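PDB 6Z9K: PrgA from Enterococcus faecalis, which provides surface exclusion that protects the cell against unwanted conjugation, extending far outside the cell and carrying the CAP domain described here. Local coordinates for residues G12-N17 with K47-S52. Residues are numbered along the deposited sequence; the frame is centred on the assembly and turned at random.
Sequences GHKGIN and KNFPTS
K14 makes the polar link between 12-17 and 47-52, its ammonium bonded to two backbone carbonyls, one from each segment. K14 NZ donates to P50 O at 3.1 Å, approaching at a tilt of 35° from that carbonyl's plane, and to G12 O of its own segment at 2.8 Å, here within the carbonyl plane. A bend at the end of the chain (chi4 58°) turns the amine back to G12 O. The third partner is the carboxylate of D55 in helix 53-57, through a salt bridge.

Van der Waals contacts surround this polar cluster. The aliphatic part of K14 runs obliquely across the outer end of the F49 ring, with K14 CE 3.5 Å from F49 CZ. P50 directs its ring at the opposing backbone, where P50 CB lies 3.2 Å from H13 O. Next to it, the backbones pack closely at G12, whose CA is 3.8 Å from T51 C.

The CB of H13 points away from the 47-52 segment, although its carbonyl faces P50; its ND1 accepts the N-H of G15, while NE2 bonds to K237 O.

At the surface of the CAP domain, away from the magnesium site, the irregular N-terminal segment before helix 26-29 is thus tied to the N-terminal cap of helix 53-57: D55, at N3, takes both the K14 ammonium and the N-H of the N-cap residue S52, the latter being one half of a capping box.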
ATOM      1  N   GLY A  12     -18.359   4.154   7.372  1.00 34.18           N
ATOM      2  CA  GLY A  12     -17.295   3.131   7.337  1.00 32.46           C
ATOM      3  C   GLY A  12     -16.432   3.219   6.084  1.00 28.65           C
ATOM      4  O   GLY A  12     -15.438   2.482   5.995  1.00 28.26           O
ATOM      5  N   HIS A  13     -16.764   4.097   5.138  1.00 24.91           N
ATOM      6  CA  HIS A  13     -16.063   4.173   3.831  1.00 23.70           C
ATOM      7  C   HIS A  13     -14.649   4.639   4.120  1.00 22.37           C
ATOM      8  O   HIS A  13     -14.486   5.709   4.723  1.00 21.72           O
ATOM      9  CB  HIS A  13     -16.755   5.111   2.831  1.00 23.07           C
ATOM     10  CG  HIS A  13     -16.252   5.000   1.429  1.00 22.88           C
ATOM     11  ND1 HIS A  13     -14.987   5.390   1.080  1.00 23.05           N
ATOM     12  CD2 HIS A  13     -16.831   4.569   0.278  1.00 23.37           C
ATOM     13  CE1 HIS A  13     -14.810   5.196  -0.230  1.00 23.71           C
ATOM     14  NE2 HIS A  13     -15.936   4.706  -0.738  1.00 22.93           N
ATOM     15  N   LYS A  14     -13.654   3.882   3.660  1.00 21.66           N
ATOM     16  CA  LYS A  14     -12.238   4.106   4.072  1.00 21.88           C
ATOM     17  C   LYS A  14     -11.465   4.911   3.031  1.00 20.49           C
ATOM     18  O   LYS A  14     -10.277   5.070   3.196  1.00 20.45           O
ATOM     19  CB  LYS A  14     -11.604   2.749   4.366  1.00 22.10           C
ATOM     20  CG  LYS A  14     -12.031   2.208   5.723  1.00 23.25           C
ATOM     21  CD  LYS A  14     -11.838   0.766   5.877  1.00 24.58           C
ATOM     22  CE  LYS A  14     -12.518   0.168   7.098  1.00 25.12           C
ATOM     23  NZ  LYS A  14     -13.980   0.405   7.115  1.00 26.16           N
ATOM     24  N   GLY A  15     -12.147   5.478   2.044  1.00 20.26           N
ATOM     25  CA  GLY A  15     -11.495   6.296   1.012  1.00 19.71           C
ATOM     26  C   GLY A  15     -10.680   7.411   1.642  1.00 19.74           C
ATOM     27  O   GLY A  15     -11.098   8.012   2.667  1.00 19.77           O
ATOM     28  N   ILE A  16      -9.544   7.692   1.045  1.00 18.87           N
ATOM     29  CA  ILE A  16      -8.660   8.775   1.509  1.00 19.34           C
ATOM     30  C   ILE A  16      -9.236  10.104   1.053  1.00 19.63           C
ATOM     31  O   ILE A  16      -9.564  10.270  -0.152  1.00 20.86           O
ATOM     32  CB  ILE A  16      -7.215   8.526   1.049  1.00 20.15           C
ATOM     33  CG1 ILE A  16      -6.719   7.217   1.675  1.00 22.11           C
ATOM     34  CG2 ILE A  16      -6.325   9.693   1.442  1.00 20.49           C
ATOM     35  CD1 ILE A  16      -5.533   6.682   0.979  1.00 24.56           C
ATOM     36  N   ASN A  17      -9.312  11.036   1.961  1.00 18.27           N
ATOM     37  CA  ASN A  17      -9.915  12.358   1.630  1.00 19.55           C
ATOM     38  C   ASN A  17      -8.839  13.276   1.059  1.00 19.37           C
ATOM     39  O   ASN A  17      -7.834  13.524   1.754  1.00 20.24           O
ATOM     40  CB  ASN A  17     -10.530  12.966   2.875  1.00 19.77           C
ATOM     41  CG  ASN A  17     -11.610  12.078   3.453  1.00 21.30           C
ATOM     42  OD1 ASN A  17     -12.540  11.723   2.724  1.00 22.00           O
ATOM     43  ND2 ASN A  17     -11.459  11.682   4.713  1.00 21.62           N
ATOM     44  N   LYS A  47      -7.456  11.671   9.898  1.00 21.90           N
ATOM     45  CA  LYS A  47      -6.883  11.162  11.174  1.00 23.86           C
ATOM     46  C   LYS A  47      -7.711  10.002  11.733  1.00 23.78           C
ATOM     47  O   LYS A  47      -7.106   9.198  12.466  1.00 23.52           O
ATOM     48  CB  LYS A  47      -6.714  12.306  12.175  1.00 26.44           C
ATOM     49  CG  LYS A  47      -7.990  12.833  12.783  1.00 29.11           C
ATOM     50  CD  LYS A  47      -7.789  13.923  13.807  1.00 32.68           C
ATOM     51  CE  LYS A  47      -9.016  14.136  14.678  1.00 36.24           C
ATOM     52  NZ  LYS A  47      -8.858  15.395  15.449  1.00 39.19           N
ATOM     53  N   ASN A  48      -9.007   9.940  11.440  1.00 23.80           N
ATOM     54  CA  ASN A  48      -9.962   8.972  12.034  1.00 25.47           C
ATOM     55  C   ASN A  48     -10.074   7.807  11.069  1.00 24.47           C
ATOM     56  O   ASN A  48     -10.329   8.042   9.919  1.00 27.09           O
ATOM     57  CB  ASN A  48     -11.325   9.588  12.327  1.00 27.27           C
ATOM     58  CG  ASN A  48     -11.201  10.711  13.341  1.00 30.21           C
ATOM     59  OD1 ASN A  48     -11.359  11.884  13.012  1.00 35.50           O
ATOM     60  ND2 ASN A  48     -10.777  10.368  14.543  1.00 33.42           N
ATOM     61  N   PHE A  49      -9.796   6.595  11.515  1.00 24.25           N
ATOM     62  CA  PHE A  49     -10.076   5.368  10.727  1.00 23.49           C
ATOM     63  C   PHE A  49     -11.578   5.138  10.654  1.00 23.91           C
ATOM     64  O   PHE A  49     -12.228   4.865  11.682  1.00 26.95           O
ATOM     65  CB  PHE A  49      -9.385   4.168  11.348  1.00 22.96           C
ATOM     66  CG  PHE A  49      -9.480   2.931  10.500  1.00 23.48           C
ATOM     67  CD1 PHE A  49      -8.986   2.911   9.213  1.00 22.06           C
ATOM     68  CD2 PHE A  49     -10.020   1.771  11.016  1.00 24.34           C
ATOM     69  CE1 PHE A  49      -9.070   1.770   8.429  1.00 22.29           C
ATOM     70  CE2 PHE A  49     -10.085   0.630  10.239  1.00 24.78           C
ATOM     71  CZ  PHE A  49      -9.623   0.639   8.949  1.00 23.11           C
ATOM     72  N   PRO A  50     -12.183   5.230   9.454  1.00 23.18           N
ATOM     73  CA  PRO A  50     -13.622   5.065   9.312  1.00 25.47           C
ATOM     74  C   PRO A  50     -14.012   3.622   9.645  1.00 27.51           C
ATOM     75  O   PRO A  50     -13.430   2.718   9.075  1.00 27.02           O
ATOM     76  CB  PRO A  50     -13.892   5.411   7.855  1.00 24.83           C
ATOM     77  CG  PRO A  50     -12.701   6.186   7.460  1.00 24.39           C
ATOM     78  CD  PRO A  50     -11.545   5.537   8.176  1.00 23.33           C
ATOM     79  N   THR A  51     -14.975   3.460  10.542  1.00 31.48           N
ATOM     80  CA  THR A  51     -15.351   2.139  11.123  1.00 35.97           C
ATOM     81  C   THR A  51     -16.853   1.858  10.933  1.00 38.55           C
ATOM     82  O   THR A  51     -17.672   2.761  11.198  1.00 40.73           O
ATOM     83  CB  THR A  51     -14.898   2.096  12.590  1.00 37.53           C
ATOM     84  OG1 THR A  51     -15.542   3.164  13.289  1.00 44.66           O
ATOM     85  CG2 THR A  51     -13.396   2.210  12.741  1.00 37.35           C
ATOM     86  N   SER A  52     -17.199   0.667  10.443  1.00 40.86           N
ATOM     87  CA  SER A  52     -18.593   0.152  10.373  1.00 43.04           C
ATOM     88  C   SER A  52     -18.748  -0.956  11.413  1.00 45.67           C
ATOM     89  O   SER A  52     -17.751  -1.252  12.102  1.00 41.81           O
ATOM     90  CB  SER A  52     -18.898  -0.341   8.987  1.00 42.48           C
ATOM     91  OG  SER A  52     -18.223  -1.561   8.734  1.00 43.06           O
TER